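Local atomic coordinates of chlorite dismutase (Nitrobacter winogradskyi, PDB entry 3QPI), a protein that binds heme b and, as a chlorite dismutase, probably uses it to break chlorite down into chloride and molecular oxygen. Residues A[67-72]-A[117-122]; A[86-91]-A[153-158]. All coordinates share one frame; numbering follows the deposited sequence.

Contact 1 of 2, residues A[67-72]-A[117-122]; sequences KIALTS and ASLKYL. With HEM (protoporphyrin IX containing Fe), chain C.
Leu70, on helix 64-73, and Leu119, in the connection between helix 101-111 and strand 126-131, mark the closest approach of the two backbones, 7.2 Å from CA to CA. Together the two segments form part of the heme pocket of the chlorite dismutase fold, and they illustrate how a cofactor edge can share one apolar layer with the protein. No hydrogen bond crosses between them. The side chains of Leu70 and Leu119 cross at about a right angle, with Leu70 CD2 set 3.6 Å from Leu119 CD2. The other methyl of Leu119, CD1, reaches more loosely to CB of Ala69. Leu70 has its CG beside the backbone N (chi1 -72°), and its two branches each meet a different heme methyl: CD1 lies 3.7 Å from CMA, while CD2 lies near CMB as well as Leu119. Leu122 adds a third branched end, its CD1 touching both Leu70 CD2, at 4.1 Å, and the CMB methyl. Ser118 comes from a different quarter, over the face of the pyrrole that bears CMB, and its OG is hydrogen-bonded to the backbone O of His114, the axial ligand of the heme iron. At the vinyl of that same pyrrole, Leu122 CD2 rests 3.7 Å from the heme CAB atom.

Contact 2 of 2, residues A[86-91]-A[153-158]; sequences ALIPIR and TMFEDL. With HEM (protoporphyrin IX containing Fe), chain C.
Phe155 reaches from helix 152-163 to Ala86 and Ile88 on strand 84-92, bridging backbones that stay 9.1 Å apart even at their nearest CA pair, Ala86 and Phe155. One large aromatic side chain thus spans the gap between a helix and the sheet it covers. From CB, which points toward the strand, the chain runs on with CG anti to the backbone N (chi1 -180°), and this carries the ring out from the helix. CD2 lies on the side where the carboxylate oxygen OE2 of Glu156 sits at the ring edge, in plane, an orientation that probably suits the slightly positive rim; the same OE2 is held in a salt bridge by Arg178. CE2 presses on CB of Ala86 at 3.4 Å, a snug fit. CE1, on the other side of the ring, comes within 4.1 Å of the heme methyl CMC, which approaches obliquely. At the tip, CZ meets Ala86 CB at 3.6 Å and, a little further off, Ile88 CD1. Ile88 approaches from the direction opposite to Phe155, and its CD1 also touches the heme vinyl atom CBC at 3.7 Å. Tyr147 stacks with the Phe155 ring, while Phe145 meets it with the planes at about 45°, so the neighbouring strand 141-147 takes part in the same core. Further along, Ile90 CD1 lies 3.8 Å from the heme methyl CMD, and on the helix Leu158 CD2 touches the vinyl atom CBB at 3.4 Å. In this chlorite dismutase the heme borders the apolar core that helix and sheet share; a helix packed on an antiparallel sheet is typical of the ferredoxin-like fold of the dimeric alpha-beta barrel superfamily.

In the fold
Contacts 1 and 2 have centres about 17 Å apart, yet both border the same heme. Contact 1 lies along the edge bearing methyls CMA and CMB; contact 2 meets both vinyls and methyls CMC and CMD. The B-ring vinyl is touched from both. Protein atoms also join them: Tyr121 OH lies 2.8 Å from Asp157 OD2, a probable hydrogen bond, and Tyr121 CE2 packs 3.6 Å from Leu158 CD1. Relative to the side chain of the axial ligand His114, that of Leu70 is about 8 Å away and that of Phe155 about 10 Å. Along the chain the segments interleave, so the pocket joins parts distant in sequence.

Contact 1 of 2, residues A[67-72]-A[117-122]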
ATOM      1  N   LYS A  67       1.608  -7.552 -16.610  1.00 36.71           N
ATOM      2  CA  LYS A  67       2.527  -6.421 -16.592  1.00 39.72           C
ATOM      3  C   LYS A  67       2.223  -5.512 -17.775  1.00 41.57           C
ATOM      4  O   LYS A  67       2.154  -4.303 -17.624  1.00 40.02           O
ATOM      5  CB  LYS A  67       3.991  -6.834 -16.633  1.00 40.41           C
ATOM      6  CG  LYS A  67       4.916  -5.631 -16.578  1.00 41.03           C
ATOM      7  CD  LYS A  67       6.346  -6.014 -16.335  1.00 43.44           C
ATOM      8  CE  LYS A  67       7.228  -4.779 -16.109  1.00 45.44           C
ATOM      9  NZ  LYS A  67       8.641  -5.173 -15.804  1.00 47.42           N
ATOM     10  N   ILE A  68       2.029  -6.103 -18.946  1.00 38.95           N
ATOM     11  CA  ILE A  68       1.682  -5.320 -20.118  1.00 44.40           C
ATOM     12  C   ILE A  68       0.423  -4.472 -19.872  1.00 42.29           C
ATOM     13  O   ILE A  68       0.439  -3.270 -20.109  1.00 40.70           O
ATOM     14  CB  ILE A  68       1.523  -6.221 -21.342  1.00 46.92           C
ATOM     15  CG1 ILE A  68       2.918  -6.644 -21.825  1.00 49.09           C
ATOM     16  CG2 ILE A  68       0.762  -5.495 -22.438  1.00 46.22           C
ATOM     17  CD1 ILE A  68       2.902  -7.764 -22.843  1.00 51.57           C
ATOM     18  N   ALA A  69      -0.640  -5.092 -19.363  1.00 35.82           N
ATOM     19  CA  ALA A  69      -1.880  -4.381 -19.073  1.00 38.06           C
ATOM     20  C   ALA A  69      -1.685  -3.242 -18.065  1.00 39.77           C
ATOM     21  O   ALA A  69      -2.269  -2.169 -18.216  1.00 39.09           O
ATOM     22  CB  ALA A  69      -2.932  -5.348 -18.565  1.00 37.39           C
ATOM     23  N   LEU A  70      -0.862  -3.472 -17.047  1.00 41.30           N
ATOM     24  CA  LEU A  70      -0.618  -2.470 -16.022  1.00 38.21           C
ATOM     25  C   LEU A  70       0.171  -1.290 -16.559  1.00 41.48           C
ATOM     26  O   LEU A  70      -0.207  -0.134 -16.347  1.00 40.44           O
ATOM     27  CB  LEU A  70       0.148  -3.088 -14.852  1.00 37.49           C
ATOM     28  CG  LEU A  70      -0.671  -4.038 -13.975  1.00 35.66           C
ATOM     29  CD1 LEU A  70       0.228  -5.007 -13.204  1.00 32.61           C
ATOM     30  CD2 LEU A  70      -1.536  -3.216 -13.023  1.00 36.24           C
ATOM     31  N   THR A  71       1.280  -1.561 -17.236  1.00 44.31           N
ATOM     32  CA  THR A  71       2.139  -0.465 -17.680  1.00 48.49           C
ATOM     33  C   THR A  71       1.444   0.398 -18.726  1.00 49.38           C
ATOM     34  O   THR A  71       1.834   1.537 -18.942  1.00 51.13           O
ATOM     35  CB  THR A  71       3.488  -0.957 -18.248  1.00 49.70           C
ATOM     36  OG1 THR A  71       3.250  -1.865 -19.321  1.00 54.09           O
ATOM     37  CG2 THR A  71       4.306  -1.657 -17.175  1.00 46.09           C
ATOM     38  N   SER A  72       0.404  -0.129 -19.364  1.00 51.34           N
ATOM     39  CA  SER A  72      -0.317   0.650 -20.366  1.00 56.25           C
ATOM     40  C   SER A  72      -1.252   1.693 -19.752  1.00 53.37           C
ATOM     41  O   SER A  72      -1.503   2.725 -20.368  1.00 53.00           O
ATOM     42  CB  SER A  72      -1.109  -0.260 -21.303  1.00 57.21           C
ATOM     43  OG  SER A  72      -2.150  -0.909 -20.609  1.00 56.24           O
ATOM     44  N   ALA A 117      -9.531  -6.668 -11.026  1.00 40.98           N
ATOM     45  CA  ALA A 117     -10.563  -5.784 -10.517  1.00 41.37           C
ATOM     46  C   ALA A 117     -10.033  -4.390 -10.175  1.00 41.38           C
ATOM     47  O   ALA A 117     -10.819  -3.472  -9.969  1.00 40.94           O
ATOM     48  CB  ALA A 117     -11.243  -6.398  -9.304  1.00 40.45           C
ATOM     49  N   SER A 118      -8.717  -4.214 -10.107  1.00 36.14           N
ATOM     50  CA  SER A 118      -8.190  -2.901  -9.733  1.00 38.38           C
ATOM     51  C   SER A 118      -7.817  -2.059 -10.947  1.00 38.54           C
ATOM     52  O   SER A 118      -7.686  -0.844 -10.840  1.00 36.29           O
ATOM     53  CB  SER A 118      -6.985  -3.037  -8.801  1.00 37.11           C
ATOM     54  OG  SER A 118      -7.377  -3.653  -7.587  1.00 35.64           O
ATOM     55  N   LEU A 119      -7.668  -2.703 -12.101  1.00 39.04           N
ATOM     56  CA  LEU A 119      -7.264  -2.002 -13.318  1.00 41.82           C
ATOM     57  C   LEU A 119      -8.133  -0.777 -13.636  1.00 40.46           C
ATOM     58  O   LEU A 119      -7.644   0.204 -14.176  1.00 42.25           O
ATOM     59  CB  LEU A 119      -7.254  -2.960 -14.518  1.00 41.50           C
ATOM     60  CG  LEU A 119      -6.062  -3.917 -14.589  1.00 43.79           C
ATOM     61  CD1 LEU A 119      -6.202  -4.872 -15.768  1.00 45.11           C
ATOM     62  CD2 LEU A 119      -4.739  -3.164 -14.682  1.00 43.56           C
ATOM     63  N   LYS A 120      -9.411  -0.816 -13.303  1.00 42.39           N
ATOM     64  CA  LYS A 120     -10.278   0.307 -13.664  1.00 46.75           C
ATOM     65  C   LYS A 120      -9.900   1.581 -12.914  1.00 48.99           C
ATOM     66  O   LYS A 120     -10.227   2.670 -13.356  1.00 51.32           O
ATOM     67  CB  LYS A 120     -11.757  -0.023 -13.441  1.00 41.34           C
ATOM     68  CG  LYS A 120     -12.130  -0.388 -12.017  1.00 44.15           C
ATOM     69  CD  LYS A 120     -13.576  -0.890 -11.931  1.00 46.62           C
ATOM     70  CE  LYS A 120     -14.574   0.243 -12.158  1.00 56.04           C
ATOM     71  NZ  LYS A 120     -15.995  -0.218 -12.393  1.00 60.66           N
ATOM     72  N   TYR A 121      -9.208   1.443 -11.788  1.00 39.01           N
ATOM     73  CA  TYR A 121      -8.873   2.597 -10.959  1.00 36.48           C
ATOM     74  C   TYR A 121      -7.616   3.315 -11.412  1.00 36.09           C
ATOM     75  O   TYR A 121      -7.198   4.299 -10.782  1.00 35.75           O
ATOM     76  CB  TYR A 121      -8.717   2.187  -9.497  1.00 33.93           C
ATOM     77  CG  TYR A 121     -10.009   1.740  -8.863  1.00 38.97           C
ATOM     78  CD1 TYR A 121     -10.895   2.662  -8.322  1.00 40.97           C
ATOM     79  CD2 TYR A 121     -10.352   0.395  -8.811  1.00 36.28           C
ATOM     80  CE1 TYR A 121     -12.086   2.254  -7.736  1.00 40.41           C
ATOM     81  CE2 TYR A 121     -11.540  -0.016  -8.230  1.00 39.16           C
ATOM     82  CZ  TYR A 121     -12.393   0.921  -7.691  1.00 38.75           C
ATOM     83  OH  TYR A 121     -13.564   0.518  -7.112  1.00 41.74           O
ATOM     84  N   LEU A 122      -6.996   2.825 -12.478  1.00 35.35           N
ATOM     85  CA  LEU A 122      -5.857   3.525 -13.069  1.00 39.68           C
ATOM     86  C   LEU A 122      -6.367   4.204 -14.319  1.00 40.05           C
ATOM     87  O   LEU A 122      -7.255   3.671 -14.984  1.00 43.27           O
ATOM     88  CB  LEU A 122      -4.707   2.559 -13.435  1.00 41.72           C
ATOM     89  CG  LEU A 122      -4.478   1.326 -12.544  1.00 41.60           C
ATOM     90  CD1 LEU A 122      -3.259   0.538 -13.020  1.00 38.07           C
ATOM     91  CD2 LEU A 122      -4.328   1.699 -11.068  1.00 39.08           C
TER
HETATM   92  CHA HEM C1001       0.284  -6.362  -4.703  1.00 18.80           C
HETATM   93  CHB HEM C1001      -1.908  -4.013  -8.250  1.00 24.82           C
HETATM   94  CHC HEM C1001      -4.297  -1.312  -4.985  1.00 20.79           C
HETATM   95  CHD HEM C1001      -2.323  -3.861  -1.526  1.00 17.06           C
HETATM   96  C1A HEM C1001      -0.129  -5.907  -5.909  1.00  6.83           C
HETATM   97  C2A HEM C1001       0.405  -6.445  -7.150  1.00 12.52           C
HETATM   98  C3A HEM C1001      -0.177  -5.799  -8.180  1.00  4.80           C
HETATM   99  C4A HEM C1001      -1.106  -4.845  -7.578  1.00 19.25           C
HETATM  100  CMA HEM C1001       0.078  -6.068  -9.708  1.00 28.10           C
HETATM  101  CAA HEM C1001       1.427  -7.593  -7.155  1.00 17.10           C
HETATM  102  CBA HEM C1001       2.875  -7.144  -7.292  1.00 30.24           C
HETATM  103  CGA HEM C1001       3.686  -8.411  -7.474  1.00 33.27           C
HETATM  104  O1A HEM C1001       4.426  -8.724  -6.523  1.00 27.72           O
HETATM  105  O2A HEM C1001       3.581  -9.116  -8.528  1.00 26.85           O
HETATM  106  C1B HEM C1001      -2.692  -3.109  -7.618  1.00 20.73           C
HETATM  107  C2B HEM C1001      -3.390  -2.079  -8.347  1.00 16.78           C
HETATM  108  C3B HEM C1001      -4.005  -1.319  -7.451  1.00 21.82           C
HETATM  109  C4B HEM C1001      -3.751  -1.855  -6.128  1.00 11.90           C
HETATM  110  CMB HEM C1001      -3.400  -1.828  -9.876  1.00 20.67           C
HETATM  111  CAB HEM C1001      -4.875  -0.100  -7.832  1.00 28.91           C
HETATM  112  CBB HEM C1001      -4.655   1.073  -7.235  1.00 26.00           C
HETATM  113  C1C HEM C1001      -4.014  -1.762  -3.754  1.00  7.42           C
HETATM  114  C2C HEM C1001      -4.500  -1.253  -2.471  1.00 15.42           C
HETATM  115  C3C HEM C1001      -3.897  -1.968  -1.523  1.00 11.41           C
HETATM  116  C4C HEM C1001      -3.066  -2.953  -2.191  1.00 18.72           C
HETATM  117  CMC HEM C1001      -5.459  -0.051  -2.302  1.00 11.66           C
HETATM  118  CAC HEM C1001      -4.027  -1.910   0.009  1.00 26.62           C
HETATM  119  CBC HEM C1001      -5.163  -1.457   0.557  1.00 30.78           C
HETATM  120  C1D HEM C1001      -1.425  -4.720  -2.020  1.00 17.59           C
HETATM  121  C2D HEM C1001      -0.644  -5.611  -1.197  1.00  9.98           C
HETATM  122  C3D HEM C1001       0.175  -6.382  -2.223  1.00 16.64           C
HETATM  123  C4D HEM C1001      -0.228  -5.890  -3.518  1.00  6.11           C
HETATM  124  CMD HEM C1001      -0.587  -5.783   0.356  1.00 22.39           C
HETATM  125  CAD HEM C1001       1.200  -7.491  -1.952  1.00 17.08           C
HETATM  126  CBD HEM C1001       0.432  -8.816  -2.071  1.00 22.89           C
HETATM  127  CGD HEM C1001       1.333  -9.953  -1.644  1.00 28.50           C
HETATM  128  O1D HEM C1001       2.450 -10.057  -2.200  1.00 27.19           O
HETATM  129  O2D HEM C1001       0.937 -10.754  -0.751  1.00 28.47           O
HETATM  130  NA  HEM C1001      -1.062  -4.889  -6.177  1.00 10.34           N
HETATM  131  NB  HEM C1001      -2.919  -2.966  -6.250  1.00 16.16           N
HETATM  132  NC  HEM C1001      -3.151  -2.801  -3.548  1.00 18.53           N
HETATM  133  ND  HEM C1001      -1.172  -4.915  -3.390  1.00 13.16           N
HETATM  134 FE   HEM C1001      -2.208  -4.006  -4.703  1.00 23.80          FE

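Contact 2 of 2, residues A[86-91]-A[153-158]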
ATOM      1  N   ALA A  86      -2.133   8.009   0.351  1.00 25.27           N
ATOM      2  CA  ALA A  86      -2.411   7.080   1.431  1.00 23.56           C
ATOM      3  C   ALA A  86      -1.223   6.152   1.638  1.00 24.64           C
ATOM      4  O   ALA A  86      -0.571   5.706   0.691  1.00 23.68           O
ATOM      5  CB  ALA A  86      -3.676   6.253   1.142  1.00 25.62           C
ATOM      6  N   LEU A  87      -0.962   5.869   2.900  1.00 23.28           N
ATOM      7  CA  LEU A  87       0.013   4.880   3.286  1.00 25.57           C
ATOM      8  C   LEU A  87      -0.741   3.813   4.084  1.00 27.48           C
ATOM      9  O   LEU A  87      -1.335   4.120   5.125  1.00 24.34           O
ATOM     10  CB  LEU A  87       1.103   5.536   4.134  1.00 25.56           C
ATOM     11  CG  LEU A  87       2.157   4.586   4.744  1.00 27.60           C
ATOM     12  CD1 LEU A  87       2.949   3.858   3.674  1.00 26.05           C
ATOM     13  CD2 LEU A  87       3.078   5.372   5.630  1.00 25.59           C
ATOM     14  N   ILE A  88      -0.745   2.576   3.588  1.00 24.17           N
ATOM     15  CA  ILE A  88      -1.433   1.482   4.271  1.00 24.52           C
ATOM     16  C   ILE A  88      -0.467   0.317   4.548  1.00 26.19           C
ATOM     17  O   ILE A  88      -0.191  -0.508   3.665  1.00 22.58           O
ATOM     18  CB  ILE A  88      -2.661   1.008   3.477  1.00 25.89           C
ATOM     19  CG1 ILE A  88      -3.631   2.180   3.220  1.00 23.66           C
ATOM     20  CG2 ILE A  88      -3.396  -0.129   4.220  1.00 24.81           C
ATOM     21  CD1 ILE A  88      -4.745   1.837   2.234  1.00 23.50           C
ATOM     22  N   PRO A  89       0.068   0.270   5.781  1.00 25.08           N
ATOM     23  CA  PRO A  89       0.922  -0.830   6.246  1.00 27.08           C
ATOM     24  C   PRO A  89       0.079  -2.070   6.482  1.00 28.21           C
ATOM     25  O   PRO A  89      -1.019  -1.954   7.049  1.00 27.99           O
ATOM     26  CB  PRO A  89       1.497  -0.313   7.570  1.00 28.40           C
ATOM     27  CG  PRO A  89       1.165   1.189   7.587  1.00 30.45           C
ATOM     28  CD  PRO A  89      -0.078   1.320   6.801  1.00 27.49           C
ATOM     29  N   ILE A  90       0.565  -3.223   6.023  1.00 24.52           N
ATOM     30  CA  ILE A  90      -0.210  -4.472   6.080  1.00 30.60           C
ATOM     31  C   ILE A  90       0.660  -5.657   6.513  1.00 31.52           C
ATOM     32  O   ILE A  90       1.821  -5.767   6.118  1.00 28.81           O
ATOM     33  CB  ILE A  90      -0.861  -4.803   4.708  1.00 29.15           C
ATOM     34  CG1 ILE A  90      -2.096  -3.927   4.482  1.00 29.26           C
ATOM     35  CG2 ILE A  90      -1.224  -6.317   4.599  1.00 24.85           C
ATOM     36  CD1 ILE A  90      -2.480  -3.808   3.011  1.00 26.89           C
ATOM     37  N   ARG A  91       0.093  -6.515   7.349  1.00 35.54           N
ATOM     38  CA  ARG A  91       0.754  -7.746   7.741  1.00 38.18           C
ATOM     39  C   ARG A  91      -0.198  -8.897   7.503  1.00 37.72           C
ATOM     40  O   ARG A  91      -1.345  -8.852   7.947  1.00 37.05           O
ATOM     41  CB  ARG A  91       1.187  -7.739   9.215  1.00 37.72           C
ATOM     42  CG  ARG A  91       1.877  -9.056   9.597  1.00 40.74           C
ATOM     43  CD  ARG A  91       2.621  -9.020  10.915  1.00 44.03           C
ATOM     44  NE  ARG A  91       1.784  -8.533  12.005  1.00 51.10           N
ATOM     45  CZ  ARG A  91       1.888  -8.937  13.272  1.00 55.93           C
ATOM     46  NH1 ARG A  91       2.807  -9.851  13.606  1.00 59.47           N
ATOM     47  NH2 ARG A  91       1.067  -8.437  14.203  1.00 50.93           N
ATOM     48  N   THR A 153     -12.695   9.564  -3.196  1.00 30.64           N
ATOM     49  CA  THR A 153     -13.821   8.673  -2.901  1.00 33.41           C
ATOM     50  C   THR A 153     -13.676   7.378  -3.685  1.00 29.62           C
ATOM     51  O   THR A 153     -13.990   6.304  -3.160  1.00 28.99           O
ATOM     52  CB  THR A 153     -15.236   9.307  -3.120  1.00 30.39           C
ATOM     53  OG1 THR A 153     -15.478   9.544  -4.511  1.00 32.96           O
ATOM     54  CG2 THR A 153     -15.374  10.593  -2.340  1.00 29.76           C
ATOM     55  N   MET A 154     -13.209   7.481  -4.928  1.00 36.07           N
ATOM     56  CA  MET A 154     -12.834   6.301  -5.698  1.00 40.06           C
ATOM     57  C   MET A 154     -11.776   5.499  -4.947  1.00 39.47           C
ATOM     58  O   MET A 154     -11.842   4.279  -4.898  1.00 37.71           O
ATOM     59  CB  MET A 154     -12.233   6.686  -7.040  1.00 42.67           C
ATOM     60  CG  MET A 154     -13.191   7.258  -8.037  1.00 46.36           C
ATOM     61  SD  MET A 154     -12.277   7.784  -9.505  1.00 54.91           S
ATOM     62  CE  MET A 154     -11.150   6.395  -9.709  1.00 49.51           C
ATOM     63  N   PHE A 155     -10.782   6.181  -4.380  1.00 31.60           N
ATOM     64  CA  PHE A 155      -9.759   5.462  -3.631  1.00 29.71           C
ATOM     65  C   PHE A 155     -10.355   4.720  -2.427  1.00 29.19           C
ATOM     66  O   PHE A 155     -10.071   3.537  -2.232  1.00 29.97           O
ATOM     67  CB  PHE A 155      -8.581   6.357  -3.188  1.00 27.65           C
ATOM     68  CG  PHE A 155      -7.528   5.597  -2.414  1.00 29.06           C
ATOM     69  CD1 PHE A 155      -6.669   4.720  -3.071  1.00 26.75           C
ATOM     70  CD2 PHE A 155      -7.442   5.710  -1.029  1.00 23.95           C
ATOM     71  CE1 PHE A 155      -5.738   3.991  -2.370  1.00 24.89           C
ATOM     72  CE2 PHE A 155      -6.523   4.997  -0.331  1.00 24.20           C
ATOM     73  CZ  PHE A 155      -5.655   4.126  -0.994  1.00 23.19           C
ATOM     74  N   GLU A 156     -11.189   5.370  -1.623  1.00 26.27           N
ATOM     75  CA  GLU A 156     -11.710   4.654  -0.467  1.00 32.09           C
ATOM     76  C   GLU A 156     -12.614   3.500  -0.916  1.00 31.68           C
ATOM     77  O   GLU A 156     -12.753   2.507  -0.208  1.00 30.06           O
ATOM     78  CB  GLU A 156     -12.458   5.578   0.490  1.00 31.94           C
ATOM     79  CG  GLU A 156     -11.634   6.743   0.992  1.00 30.23           C
ATOM     80  CD  GLU A 156     -10.356   6.310   1.675  1.00 32.57           C
ATOM     81  OE1 GLU A 156     -10.233   5.116   2.029  1.00 29.59           O
ATOM     82  OE2 GLU A 156      -9.454   7.164   1.853  1.00 32.01           O
ATOM     83  N   ASP A 157     -13.197   3.635  -2.102  1.00 39.30           N
ATOM     84  CA  ASP A 157     -14.053   2.599  -2.684  1.00 41.60           C
ATOM     85  C   ASP A 157     -13.232   1.372  -3.099  1.00 39.92           C
ATOM     86  O   ASP A 157     -13.565   0.230  -2.769  1.00 38.48           O
ATOM     87  CB  ASP A 157     -14.787   3.164  -3.905  1.00 42.85           C
ATOM     88  CG  ASP A 157     -15.720   2.161  -4.535  1.00 48.90           C
ATOM     89  OD1 ASP A 157     -16.622   1.652  -3.824  1.00 52.47           O
ATOM     90  OD2 ASP A 157     -15.551   1.866  -5.740  1.00 50.51           O
ATOM     91  N   LEU A 158     -12.152   1.616  -3.830  1.00 36.54           N
ATOM     92  CA  LEU A 158     -11.210   0.548  -4.153  1.00 36.21           C
ATOM     93  C   LEU A 158     -10.758  -0.182  -2.881  1.00 31.03           C
ATOM     94  O   LEU A 158     -10.781  -1.400  -2.806  1.00 29.62           O
ATOM     95  CB  LEU A 158     -10.001   1.118  -4.881  1.00 34.56           C
ATOM     96  CG  LEU A 158      -8.834   0.134  -4.974  1.00 35.39           C
ATOM     97  CD1 LEU A 158      -9.276  -1.125  -5.717  1.00 34.08           C
ATOM     98  CD2 LEU A 158      -7.663   0.810  -5.656  1.00 36.04           C
TER
HETATM   99  CHA HEM C1001       0.284  -6.362  -4.703  1.00 18.80           C
HETATM  100  CHB HEM C1001      -1.908  -4.013  -8.250  1.00 24.82           C
HETATM  101  CHC HEM C1001      -4.297  -1.312  -4.985  1.00 20.79           C
HETATM  102  CHD HEM C1001      -2.323  -3.861  -1.526  1.00 17.06           C
HETATM  103  C1A HEM C1001      -0.129  -5.907  -5.909  1.00  6.83           C
HETATM  104  C2A HEM C1001       0.405  -6.445  -7.150  1.00 12.52           C
HETATM  105  C3A HEM C1001      -0.177  -5.799  -8.180  1.00  4.80           C
HETATM  106  C4A HEM C1001      -1.106  -4.845  -7.578  1.00 19.25           C
HETATM  107  CMA HEM C1001       0.078  -6.068  -9.708  1.00 28.10           C
HETATM  108  CAA HEM C1001       1.427  -7.593  -7.155  1.00 17.10           C
HETATM  109  CBA HEM C1001       2.875  -7.144  -7.292  1.00 30.24           C
HETATM  110  CGA HEM C1001       3.686  -8.411  -7.474  1.00 33.27           C
HETATM  111  O1A HEM C1001       4.426  -8.724  -6.523  1.00 27.72           O
HETATM  112  O2A HEM C1001       3.581  -9.116  -8.528  1.00 26.85           O
HETATM  113  C1B HEM C1001      -2.692  -3.109  -7.618  1.00 20.73           C
HETATM  114  C2B HEM C1001      -3.390  -2.079  -8.347  1.00 16.78           C
HETATM  115  C3B HEM C1001      -4.005  -1.319  -7.451  1.00 21.82           C
HETATM  116  C4B HEM C1001      -3.751  -1.855  -6.128  1.00 11.90           C
HETATM  117  CMB HEM C1001      -3.400  -1.828  -9.876  1.00 20.67           C
HETATM  118  CAB HEM C1001      -4.875  -0.100  -7.832  1.00 28.91           C
HETATM  119  CBB HEM C1001      -4.655   1.073  -7.235  1.00 26.00           C
HETATM  120  C1C HEM C1001      -4.014  -1.762  -3.754  1.00  7.42           C
HETATM  121  C2C HEM C1001      -4.500  -1.253  -2.471  1.00 15.42           C
HETATM  122  C3C HEM C1001      -3.897  -1.968  -1.523  1.00 11.41           C
HETATM  123  C4C HEM C1001      -3.066  -2.953  -2.191  1.00 18.72           C
HETATM  124  CMC HEM C1001      -5.459  -0.051  -2.302  1.00 11.66           C
HETATM  125  CAC HEM C1001      -4.027  -1.910   0.009  1.00 26.62           C
HETATM  126  CBC HEM C1001      -5.163  -1.457   0.557  1.00 30.78           C
HETATM  127  C1D HEM C1001      -1.425  -4.720  -2.020  1.00 17.59           C
HETATM  128  C2D HEM C1001      -0.644  -5.611  -1.197  1.00  9.98           C
HETATM  129  C3D HEM C1001       0.175  -6.382  -2.223  1.00 16.64           C
HETATM  130  C4D HEM C1001      -0.228  -5.890  -3.518  1.00  6.11           C
HETATM  131  CMD HEM C1001      -0.587  -5.783   0.356  1.00 22.39           C
HETATM  132  CAD HEM C1001       1.200  -7.491  -1.952  1.00 17.08           C
HETATM  133  CBD HEM C1001       0.432  -8.816  -2.071  1.00 22.89           C
HETATM  134  CGD HEM C1001       1.333  -9.953  -1.644  1.00 28.50           C
HETATM  135  O1D HEM C1001       2.450 -10.057  -2.200  1.00 27.19           O
HETATM  136  O2D HEM C1001       0.937 -10.754  -0.751  1.00 28.47           O
HETATM  137  NA  HEM C1001      -1.062  -4.889  -6.177  1.00 10.34           N
HETATM  138  NB  HEM C1001      -2.919  -2.966  -6.250  1.00 16.16           N
HETATM  139  NC  HEM C1001      -3.151  -2.801  -3.548  1.00 18.53           N
HETATM  140  ND  HEM C1001      -1.172  -4.915  -3.390  1.00 13.16           N
HETATM  141 FE   HEM C1001      -2.208  -4.006  -4.703  1.00 23.80          FE